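Local structure of importin subunit beta-1 (Saccharomyces cerevisiae, 5OWU) at residues M252-M263 / F289-I300; L598-L606 / V618-A626. The protein carries proteins into the nucleus as the importin beta subunit, joining importin alpha, which binds the classical nuclear localization signal of the cargo. All blocks are in the same frame, centred on the assembly; numbering follows the deposited sequence. Where two conformers were deposited one is given.

Overall arrangement
Followed from the N terminus, the chain first closes contact 1, where 252-263, spanning the end of helix 238-255 and the start of helix 260-274, meets 289-300 after 25 intervening residues, 20 of them helical. It brings the last turn of HEAT 6 and the start of helix 260-274 against the second helix of HEAT 7, 280-306. Much later, contact 2 closes a shorter connection of 11 residues inside HEAT 14, between helices 595-607 and 615-629. The two closures lie in series, neither nested nor crossed. Their centres are about 52 Å apart, on opposite sides of the chain's centre, and their nearest atoms about 30 Å; they are separate, local contacts within the all-helical repeat array.

Contact 1. Residues M252-M263 / F289-I300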
loop_
_atom_site.group_PDB
_atom_site.type_symbol
_atom_site.label_atom_id
_atom_site.label_comp_id
_atom_site.label_asym_id
_atom_site.label_seq_id
_atom_site.Cartn_x
_atom_site.Cartn_y
_atom_site.Cartn_z
ATOM N N MET A 252 0.361 20.694 5.262
ATOM C CA MET A 252 -0.233 20.278 6.529
ATOM C C MET A 252 0.362 18.952 6.981
ATOM O O MET A 252 0.724 18.789 8.154
ATOM C CB MET A 252 -1.753 20.178 6.380
ATOM C CG MET A 252 -2.500 19.635 7.602
ATOM S SD MET A 252 -2.503 20.739 9.020
ATOM C CE MET A 252 -3.389 22.155 8.344
ATOM N N SER A 253 0.504 18.004 6.051
ATOM C CA SER A 253 1.049 16.698 6.410
ATOM C C SER A 253 2.503 16.795 6.868
ATOM O O SER A 253 2.894 16.136 7.838
ATOM C CB SER A 253 0.916 15.737 5.225
ATOM O OG SER A 253 1.470 14.478 5.550
ATOM N N LEU A 254 3.318 17.617 6.202
ATOM C CA LEU A 254 4.750 17.673 6.504
ATOM C C LEU A 254 5.102 18.635 7.634
ATOM O O LEU A 254 6.039 18.383 8.397
ATOM C CB LEU A 254 5.528 18.086 5.255
ATOM C CG LEU A 254 5.689 17.041 4.160
ATOM C CD1 LEU A 254 6.427 17.666 2.986
ATOM C CD2 LEU A 254 6.442 15.826 4.686
ATOM N N TYR A 255 4.388 19.743 7.739
ATOM C CA TYR A 255 4.700 20.811 8.675
ATOM C C TYR A 255 3.502 21.124 9.561
ATOM O O TYR A 255 3.270 22.280 9.911
ATOM C CB TYR A 255 5.160 22.059 7.922
ATOM C CG TYR A 255 6.393 21.814 7.085
ATOM C CD1 TYR A 255 7.633 21.637 7.686
ATOM C CD2 TYR A 255 6.320 21.745 5.697
ATOM C CE1 TYR A 255 8.770 21.399 6.933
ATOM C CE2 TYR A 255 7.464 21.509 4.929
ATOM C CZ TYR A 255 8.679 21.336 5.559
ATOM O OH TYR A 255 9.819 21.104 4.827
ATOM N N TYR A 256 2.726 20.094 9.907
ATOM C CA TYR A 256 1.629 20.225 10.861
ATOM C C TYR A 256 2.021 21.120 12.034
ATOM O O TYR A 256 1.259 22.013 12.422
ATOM C CB TYR A 256 1.198 18.840 11.369
ATOM C CG TYR A 256 0.037 18.870 12.342
ATOM C CD1 TYR A 256 -1.280 18.821 11.894
ATOM C CD2 TYR A 256 0.259 18.952 13.712
ATOM C CE1 TYR A 256 -2.350 18.854 12.798
ATOM C CE2 TYR A 256 -0.792 18.981 14.610
ATOM C CZ TYR A 256 -2.093 18.932 14.154
ATOM O OH TYR A 256 -3.128 18.968 15.071
ATOM N N THR A 257 3.223 20.914 12.583
ATOM C CA THR A 257 3.608 21.586 13.820
ATOM C C THR A 257 3.569 23.106 13.703
ATOM O O THR A 257 3.497 23.789 14.730
ATOM C CB THR A 257 5.011 21.134 14.251
ATOM O OG1 THR A 257 5.281 21.589 15.583
ATOM C CG2 THR A 257 6.084 21.666 13.307
ATOM N N PHE A 258 3.608 23.648 12.487
ATOM C CA PHE A 258 3.627 25.091 12.270
ATOM C C PHE A 258 2.279 25.658 11.830
ATOM O O PHE A 258 2.200 26.849 11.510
ATOM C CB PHE A 258 4.679 25.455 11.218
ATOM C CG PHE A 258 6.086 25.104 11.603
ATOM C CD1 PHE A 258 6.728 25.778 12.631
ATOM C CD2 PHE A 258 6.784 24.131 10.906
ATOM C CE1 PHE A 258 8.035 25.465 12.977
ATOM C CE2 PHE A 258 8.091 23.816 11.242
ATOM C CZ PHE A 258 8.718 24.484 12.274
ATOM N N MET A 259 1.218 24.855 11.806
ATOM C CA MET A 259 -0.016 25.290 11.158
ATOM C C MET A 259 -1.005 26.020 12.067
ATOM O O MET A 259 -1.980 26.584 11.556
ATOM C CB MET A 259 -0.718 24.085 10.539
ATOM C CG MET A 259 0.027 23.509 9.339
ATOM S SD MET A 259 0.145 24.670 7.958
ATOM C CE MET A 259 1.815 25.305 8.155
ATOM N N LYS A 260 -0.812 26.023 13.383
ATOM C CA LYS A 260 -1.837 26.607 14.252
ATOM C C LYS A 260 -2.125 28.067 13.914
ATOM O O LYS A 260 -3.306 28.423 13.764
ATOM C CB LYS A 260 -1.429 26.430 15.722
ATOM C CG LYS A 260 -2.532 26.741 16.733
ATOM C CD LYS A 260 -2.019 26.588 18.158
ATOM C CE LYS A 260 -3.125 26.784 19.179
ATOM N NZ LYS A 260 -2.578 26.981 20.549
ATOM N N PRO A 261 -1.131 28.946 13.752
ATOM C CA PRO A 261 -1.464 30.347 13.429
ATOM C C PRO A 261 -2.164 30.513 12.091
ATOM O O PRO A 261 -3.058 31.359 11.963
ATOM C CB PRO A 261 -0.095 31.046 13.441
ATOM C CG PRO A 261 0.813 30.126 14.193
ATOM C CD PRO A 261 0.319 28.748 13.907
ATOM N N TYR A 262 -1.784 29.729 11.082
ATOM C CA TYR A 262 -2.428 29.855 9.779
ATOM C C TYR A 262 -3.849 29.314 9.821
ATOM O O TYR A 262 -4.750 29.870 9.181
ATOM C CB TYR A 262 -1.588 29.148 8.711
ATOM C CG TYR A 262 -0.141 29.565 8.808
ATOM C CD1 TYR A 262 0.261 30.834 8.408
ATOM C CD2 TYR A 262 0.813 28.715 9.350
ATOM C CE1 TYR A 262 1.584 31.237 8.525
ATOM C CE2 TYR A 262 2.139 29.110 9.470
ATOM C CZ TYR A 262 2.515 30.370 9.056
ATOM O OH TYR A 262 3.826 30.768 9.170
ATOM N N MET A 263 -4.071 28.238 10.577
ATOM C CA MET A 263 -5.427 27.740 10.770
ATOM C C MET A 263 -6.288 28.795 11.451
ATOM O O MET A 263 -7.391 29.110 10.992
ATOM C CB MET A 263 -5.409 26.457 11.605
ATOM C CG MET A 263 -4.994 25.199 10.851
ATOM S SD MET A 263 -6.137 24.798 9.529
ATOM C CE MET A 263 -5.113 25.327 8.200
ATOM N N PHE A 289 -8.619 18.742 2.200
ATOM C CA PHE A 289 -7.853 19.440 3.232
ATOM C C PHE A 289 -8.221 18.951 4.633
ATOM O O PHE A 289 -7.345 18.660 5.470
ATOM C CB PHE A 289 -8.085 20.943 3.111
ATOM C CG PHE A 289 -7.265 21.750 4.065
ATOM C CD1 PHE A 289 -5.895 21.786 3.934
ATOM C CD2 PHE A 289 -7.856 22.459 5.092
ATOM C CE1 PHE A 289 -5.120 22.519 4.796
ATOM C CE2 PHE A 289 -7.076 23.202 5.967
ATOM C CZ PHE A 289 -5.706 23.223 5.815
ATOM N N TRP A 290 -9.520 18.853 4.920
ATOM C CA TRP A 290 -9.890 18.447 6.272
ATOM C C TRP A 290 -9.604 16.968 6.517
ATOM O O TRP A 290 -9.256 16.585 7.645
ATOM C CB TRP A 290 -11.348 18.815 6.543
ATOM C CG TRP A 290 -11.434 20.258 6.909
ATOM C CD1 TRP A 290 -11.748 21.302 6.086
ATOM C CD2 TRP A 290 -11.150 20.828 8.191
ATOM N NE1 TRP A 290 -11.686 22.487 6.783
ATOM C CE2 TRP A 290 -11.318 22.222 8.076
ATOM C CE3 TRP A 290 -10.768 20.294 9.427
ATOM C CZ2 TRP A 290 -11.133 23.083 9.149
ATOM C CZ3 TRP A 290 -10.578 21.149 10.488
ATOM C CH2 TRP A 290 -10.761 22.531 10.342
ATOM N N SER A 291 -9.683 16.133 5.477
ATOM C CA SER A 291 -9.263 14.746 5.629
ATOM C C SER A 291 -7.780 14.662 5.960
ATOM O O SER A 291 -7.372 13.846 6.790
ATOM C CB SER A 291 -9.580 13.944 4.364
ATOM O OG SER A 291 -10.979 13.733 4.228
ATOM N N THR A 292 -6.956 15.499 5.324
ATOM C CA THR A 292 -5.533 15.512 5.658
ATOM C C THR A 292 -5.329 15.859 7.127
ATOM O O THR A 292 -4.568 15.188 7.842
ATOM C CB THR A 292 -4.782 16.499 4.761
ATOM O OG1 THR A 292 -4.930 16.113 3.389
ATOM C CG2 THR A 292 -3.310 16.508 5.094
ATOM N N ILE A 293 -6.018 16.902 7.605
ATOM C CA ILE A 293 -5.928 17.244 9.028
ATOM C C ILE A 293 -6.266 16.037 9.900
ATOM O O ILE A 293 -5.519 15.681 10.824
ATOM C CB ILE A 293 -6.846 18.434 9.353
ATOM C CG1 ILE A 293 -6.295 19.703 8.700
ATOM C CG2 ILE A 293 -6.967 18.622 10.860
ATOM C CD1 ILE A 293 -7.210 20.917 8.847
ATOM N N CYS A 294 -7.423 15.422 9.656
ATOM C CA CYS A 294 -7.824 14.289 10.485
ATOM C C CYS A 294 -6.779 13.179 10.448
ATOM O O CYS A 294 -6.436 12.606 11.485
ATOM C CB CYS A 294 -9.182 13.751 10.036
ATOM S SG CYS A 294 -10.562 14.804 10.491
ATOM N N GLU A 295 -6.276 12.849 9.256
ATOM C CA GLU A 295 -5.285 11.781 9.146
ATOM C C GLU A 295 -4.057 12.083 9.991
ATOM O O GLU A 295 -3.506 11.186 10.652
ATOM C CB GLU A 295 -4.881 11.582 7.683
ATOM C CG GLU A 295 -6.009 11.087 6.800
ATOM C CD GLU A 295 -5.671 11.172 5.325
ATOM O OE1 GLU A 295 -4.537 11.581 5.001
ATOM O OE2 GLU A 295 -6.542 10.839 4.493
ATOM N N GLU A 296 -3.612 13.345 9.981
ATOM C CA GLU A 296 -2.421 13.695 10.746
ATOM C C GLU A 296 -2.694 13.607 12.241
ATOM O O GLU A 296 -1.848 13.128 13.005
ATOM C CB GLU A 296 -1.929 15.097 10.366
ATOM C CG GLU A 296 -1.386 15.223 8.943
ATOM C CD GLU A 296 -0.316 14.183 8.599
ATOM O OE1 GLU A 296 0.562 13.904 9.449
ATOM O OE2 GLU A 296 -0.364 13.637 7.475
ATOM N N GLU A 297 -3.876 14.047 12.682
ATOM C CA GLU A 297 -4.162 14.001 14.111
ATOM C C GLU A 297 -4.379 12.569 14.600
ATOM O O GLU A 297 -3.995 12.232 15.732
ATOM C CB GLU A 297 -5.355 14.913 14.413
ATOM C CG GLU A 297 -5.001 16.369 14.086
ATOM C CD GLU A 297 -6.089 17.380 14.393
ATOM O OE1 GLU A 297 -7.275 17.011 14.491
ATOM O OE2 GLU A 297 -5.741 18.568 14.533
ATOM N N ILE A 298 -4.946 11.703 13.759
ATOM C CA ILE A 298 -5.039 10.289 14.116
ATOM C C ILE A 298 -3.644 9.684 14.217
ATOM O O ILE A 298 -3.347 8.919 15.144
ATOM C CB ILE A 298 -5.914 9.530 13.100
ATOM C CG1 ILE A 298 -7.361 10.018 13.173
ATOM C CG2 ILE A 298 -5.873 8.008 13.368
ATOM C CD1 ILE A 298 -8.227 9.631 11.968
ATOM N N ASP A 299 -2.760 10.022 13.274
ATOM C CA ASP A 299 -1.403 9.481 13.329
ATOM C C ASP A 299 -0.663 9.971 14.565
ATOM O O ASP A 299 0.107 9.215 15.174
ATOM C CB ASP A 299 -0.629 9.845 12.065
ATOM C CG ASP A 299 -1.127 9.092 10.848
ATOM O OD1 ASP A 299 -1.802 8.054 11.033
ATOM O OD2 ASP A 299 -0.845 9.534 9.714
ATOM N N ILE A 300 -0.887 11.229 14.955
ATOM C CA ILE A 300 -0.286 11.745 16.185
ATOM C C ILE A 300 -0.775 10.939 17.378
ATOM O O ILE A 300 0.016 10.508 18.225
ATOM C CB ILE A 300 -0.600 13.245 16.352
ATOM C CG1 ILE A 300 0.108 14.060 15.270
ATOM C CG2 ILE A 300 -0.187 13.745 17.745
ATOM C CD1 ILE A 300 -0.371 15.509 15.176
HETATM O O HOH W 1 2.774 12.993 8.439
#
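Ile300 lies over one face of the Tyr256 ring, and Glu297 comes to the ring's edge. Ile300 CD1 makes a CH-pi contact, 4.0 Å from the ring centroid and 28° off its normal. At the edge, Tyr256 OH donates to Glu297 OE2 at 2.7 Å, arriving on the anti side of the carboxylate, 17° out of its plane; ring and carboxylate are steeply turned against each other. Outside the segments, the Tyr315 and Phe317 rings also meet the Tyr256 ring, and Tyr256 OH is bonded to Tyr315 N as well. Glu297 OE2 also bonds Phe317 N, and OE1 bonds Asn361 ND2, so this buried carboxylate is held at both oxygens, which would be expected to stabilise its negative charge. The Phe289 ring is met at its edge by Met263, whose CE makes a tight contact, 3.2 Å from Phe289 CZ. Met263 SD, 5.1 Å from the Phe289 centroid and edge-on, gives a Met-aromatic contact. Met252 crosses the Phe289 side chain nearly perpendicularly: its chain leaves with CG anti to the backbone N (chi1 175°), then bends twice, placing CE obliquely to the ring, 3.6 Å from Phe289 CZ, and also against Ile293 CG1. Toward the partly exposed side, Ser253 OG donates to Glu296 OE2 at 2.8 Å from well above the carboxylate plane, while a water donates to both Ser253 O and Glu296 OE1, at 2.6 Å from the latter. The bend of Glu296 at chi2 turns its carboxylate back over Ser253. Apolar packing, with one buried polar bond and one on the partly exposed side, thus joins the end of one repeat to the next, an arrangement characteristic of the stacked helices of a HEAT-repeat solenoid.

Contact 2. Residues L598-L606 / V618-A626; sequences LMGLFFRLL and VFYAISALA
Phe602 projects from helix 598-606 toward helix 618-626, against Val618, Ala621 and Ile622, within the antiparallel helical hairpin of HEAT 14; the short axes run 155° apart in direction and approach to 10.3 Å. Its ring is met obliquely by several groups. Ala621 CB sits 3.7 Å from Phe602 CZ at the far end of the ring, while Ile622 runs antiparallel alongside the Phe602 side chain, with its CG1 3.7 Å from Phe602 CD2. Nearer the backbone, Val618 offers its two methyls to different neighbours: CG1, anti to the backbone N (chi1 176°), lies against both Phe602 CB and Leu606, and CG2 turns to Leu605 CB at 3.9 Å. Leu606 is likewise forked. Its CD1 reaches tip to tip toward Ile622 CD1 at 4.0 Å, whereas its CD2 touches both Val618 CG1 and Phe619 CE1, the Leu606 and Phe619 side chains lying nearly perpendicular. No hydrogen bond links the two helices, and all ten touching residues are buried. Helix 563-586 adds Leu580 against Phe602 and Leu577 against Val618, and helix 637-649 adds Phe640 against Ile622, placing the hairpin between neighbouring helices of the array. At the other end of the interface, Met599, bent at chi2 and chi3, brings its sulfur SD to 3.5 Å from Leu625 CD2.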
loop_
_atom_site.group_PDB
_atom_site.type_symbol
_atom_site.label_atom_id
_atom_site.label_comp_id
_atom_site.label_asym_id
_atom_site.label_seq_id
_atom_site.Cartn_x
_atom_site.Cartn_y
_atom_site.Cartn_z
ATOM N N LEU A 598 -11.752 -35.619 -6.425
ATOM C CA LEU A 598 -11.257 -34.250 -6.457
ATOM C C LEU A 598 -10.018 -34.151 -7.331
ATOM O O LEU A 598 -9.943 -33.298 -8.225
ATOM C CB LEU A 598 -10.973 -33.752 -5.037
ATOM C CG LEU A 598 -12.216 -33.384 -4.219
ATOM C CD1 LEU A 598 -11.840 -33.071 -2.777
ATOM C CD2 LEU A 598 -12.949 -32.208 -4.844
ATOM N N MET A 599 -9.053 -35.052 -7.126
ATOM C CA MET A 599 -7.834 -34.973 -7.921
ATOM C C MET A 599 -8.153 -35.177 -9.394
ATOM O O MET A 599 -7.596 -34.485 -10.259
ATOM C CB MET A 599 -6.804 -35.990 -7.424
ATOM C CG MET A 599 -6.177 -35.631 -6.066
ATOM S SD MET A 599 -5.367 -34.010 -6.021
ATOM C CE MET A 599 -4.141 -34.189 -7.315
ATOM N N GLY A 600 -9.091 -36.079 -9.693
ATOM C CA GLY A 600 -9.523 -36.233 -11.071
ATOM C C GLY A 600 -9.932 -34.909 -11.681
ATOM O O GLY A 600 -9.528 -34.565 -12.795
ATOM N N LEU A 601 -10.718 -34.127 -10.938
ATOM C CA LEU A 601 -11.123 -32.813 -11.420
ATOM C C LEU A 601 -9.928 -31.878 -11.529
ATOM O O LEU A 601 -9.755 -31.179 -12.538
ATOM C CB LEU A 601 -12.190 -32.241 -10.489
ATOM C CG LEU A 601 -13.466 -33.068 -10.400
ATOM C CD1 LEU A 601 -14.423 -32.456 -9.366
ATOM C CD2 LEU A 601 -14.107 -33.205 -11.784
ATOM N N PHE A 602 -9.059 -31.885 -10.516
ATOM C CA PHE A 602 -7.960 -30.928 -10.507
ATOM C C PHE A 602 -7.033 -31.166 -11.692
ATOM O O PHE A 602 -6.715 -30.236 -12.445
ATOM C CB PHE A 602 -7.213 -31.006 -9.175
ATOM C CG PHE A 602 -8.051 -30.606 -7.977
ATOM C CD1 PHE A 602 -9.138 -29.750 -8.117
ATOM C CD2 PHE A 602 -7.751 -31.086 -6.712
ATOM C CE1 PHE A 602 -9.906 -29.390 -7.023
ATOM C CE2 PHE A 602 -8.518 -30.724 -5.612
ATOM C CZ PHE A 602 -9.595 -29.873 -5.769
ATOM N N PHE A 603 -6.632 -32.417 -11.910
ATOM C CA PHE A 603 -5.837 -32.720 -13.093
ATOM C C PHE A 603 -6.548 -32.267 -14.360
ATOM O O PHE A 603 -5.930 -31.649 -15.235
ATOM C CB PHE A 603 -5.515 -34.213 -13.143
ATOM C CG PHE A 603 -4.488 -34.639 -12.137
ATOM C CD1 PHE A 603 -3.311 -33.926 -11.994
ATOM C CD2 PHE A 603 -4.707 -35.733 -11.316
ATOM C CE1 PHE A 603 -2.363 -34.305 -11.062
ATOM C CE2 PHE A 603 -3.761 -36.115 -10.383
ATOM C CZ PHE A 603 -2.590 -35.400 -10.258
ATOM N N ARG A 604 -7.854 -32.521 -14.463
ATOM C CA ARG A 604 -8.567 -32.057 -15.646
ATOM C C ARG A 604 -8.424 -30.549 -15.787
ATOM O O ARG A 604 -8.058 -30.042 -16.857
ATOM C CB ARG A 604 -10.034 -32.486 -15.582
ATOM C CG ARG A 604 -10.231 -33.965 -15.902
ATOM C CD ARG A 604 -11.627 -34.442 -15.560
ATOM N NE ARG A 604 -12.654 -33.672 -16.253
ATOM C CZ ARG A 604 -13.952 -33.741 -15.977
ATOM N NH1 ARG A 604 -14.390 -34.543 -15.015
ATOM N NH2 ARG A 604 -14.816 -32.999 -16.657
ATOM N N LEU A 605 -8.628 -29.818 -14.687
ATOM C CA LEU A 605 -8.470 -28.371 -14.738
ATOM C C LEU A 605 -7.059 -27.990 -15.153
ATOM O O LEU A 605 -6.859 -26.996 -15.860
ATOM C CB LEU A 605 -8.816 -27.762 -13.381
ATOM C CG LEU A 605 -10.301 -27.805 -13.031
ATOM C CD1 LEU A 605 -10.501 -27.499 -11.557
ATOM C CD2 LEU A 605 -11.081 -26.821 -13.891
ATOM N N LEU A 606 -6.063 -28.767 -14.719
ATOM C CA LEU A 606 -4.683 -28.455 -15.072
ATOM C C LEU A 606 -4.391 -28.761 -16.534
ATOM O O LEU A 606 -3.510 -28.130 -17.129
ATOM C CB LEU A 606 -3.715 -29.229 -14.171
ATOM C CG LEU A 606 -3.596 -28.798 -12.705
ATOM C CD1 LEU A 606 -2.609 -29.690 -11.974
ATOM C CD2 LEU A 606 -3.179 -27.336 -12.571
ATOM N N VAL A 618 -5.993 -23.901 -8.480
ATOM C CA VAL A 618 -5.968 -25.359 -8.466
ATOM C C VAL A 618 -4.856 -25.851 -7.556
ATOM O O VAL A 618 -5.036 -26.803 -6.793
ATOM C CB VAL A 618 -5.808 -25.916 -9.893
ATOM C CG1 VAL A 618 -5.680 -27.433 -9.857
ATOM C CG2 VAL A 618 -6.986 -25.506 -10.766
ATOM N N PHE A 619 -3.688 -25.221 -7.631
ATOM C CA PHE A 619 -2.577 -25.601 -6.771
ATOM C C PHE A 619 -2.909 -25.349 -5.310
ATOM O O PHE A 619 -2.526 -26.136 -4.441
ATOM C CB PHE A 619 -1.319 -24.834 -7.174
ATOM C CG PHE A 619 -0.462 -25.568 -8.157
ATOM C CD1 PHE A 619 -0.890 -25.771 -9.456
ATOM C CD2 PHE A 619 0.774 -26.059 -7.777
ATOM C CE1 PHE A 619 -0.094 -26.460 -10.362
ATOM C CE2 PHE A 619 1.572 -26.738 -8.675
ATOM C CZ PHE A 619 1.135 -26.940 -9.969
ATOM N N TYR A 620 -3.606 -24.247 -5.016
ATOM C CA TYR A 620 -4.048 -24.002 -3.646
ATOM C C TYR A 620 -4.945 -25.133 -3.153
ATOM O O TYR A 620 -4.806 -25.600 -2.012
ATOM C CB TYR A 620 -4.778 -22.656 -3.559
ATOM C CG TYR A 620 -3.865 -21.450 -3.424
ATOM C CD1 TYR A 620 -2.875 -21.409 -2.447
ATOM C CD2 TYR A 620 -3.992 -20.353 -4.269
ATOM C CE1 TYR A 620 -2.040 -20.314 -2.316
ATOM C CE2 TYR A 620 -3.158 -19.251 -4.144
ATOM C CZ TYR A 620 -2.183 -19.240 -3.169
ATOM O OH TYR A 620 -1.350 -18.154 -3.037
ATOM N N ALA A 621 -5.860 -25.605 -4.004
ATOM C CA ALA A 621 -6.756 -26.673 -3.568
ATOM C C ALA A 621 -6.021 -28.007 -3.454
ATOM O O ALA A 621 -6.303 -28.808 -2.551
ATOM C CB ALA A 621 -7.936 -26.789 -4.528
ATOM N N ILE A 622 -5.083 -28.267 -4.363
ATOM C CA ILE A 622 -4.283 -29.485 -4.274
ATOM C C ILE A 622 -3.466 -29.469 -2.992
ATOM O O ILE A 622 -3.373 -30.473 -2.280
ATOM C CB ILE A 622 -3.388 -29.631 -5.518
ATOM C CG1 ILE A 622 -4.254 -29.901 -6.755
ATOM C CG2 ILE A 622 -2.356 -30.741 -5.314
ATOM C CD1 ILE A 622 -3.487 -29.938 -8.048
ATOM N N SER A 623 -2.875 -28.321 -2.671
ATOM C CA SER A 623 -2.115 -28.200 -1.434
ATOM C C SER A 623 -2.992 -28.481 -0.224
ATOM O O SER A 623 -2.576 -29.199 0.691
ATOM C CB SER A 623 -1.493 -26.811 -1.336
ATOM O OG SER A 623 -0.607 -26.587 -2.415
ATOM N N ALA A 624 -4.211 -27.925 -0.197
ATOM C CA ALA A 624 -5.109 -28.209 0.921
ATOM C C ALA A 624 -5.414 -29.699 1.016
ATOM O O ALA A 624 -5.405 -30.278 2.110
ATOM C CB ALA A 624 -6.404 -27.409 0.775
ATOM N N LEU A 625 -5.697 -30.337 -0.121
ATOM C CA LEU A 625 -5.964 -31.773 -0.108
ATOM C C LEU A 625 -4.760 -32.562 0.410
ATOM O O LEU A 625 -4.917 -33.483 1.216
ATOM C CB LEU A 625 -6.362 -32.248 -1.506
ATOM C CG LEU A 625 -6.849 -33.694 -1.608
ATOM C CD1 LEU A 625 -8.044 -33.915 -0.727
ATOM C CD2 LEU A 625 -7.191 -34.064 -3.039
ATOM N N ALA A 626 -3.553 -32.217 -0.037
ATOM C CA ALA A 626 -2.351 -32.875 0.479
ATOM C C ALA A 626 -2.235 -32.706 1.989
ATOM O O ALA A 626 -2.008 -33.678 2.722
ATOM C CB ALA A 626 -1.109 -32.315 -0.216
#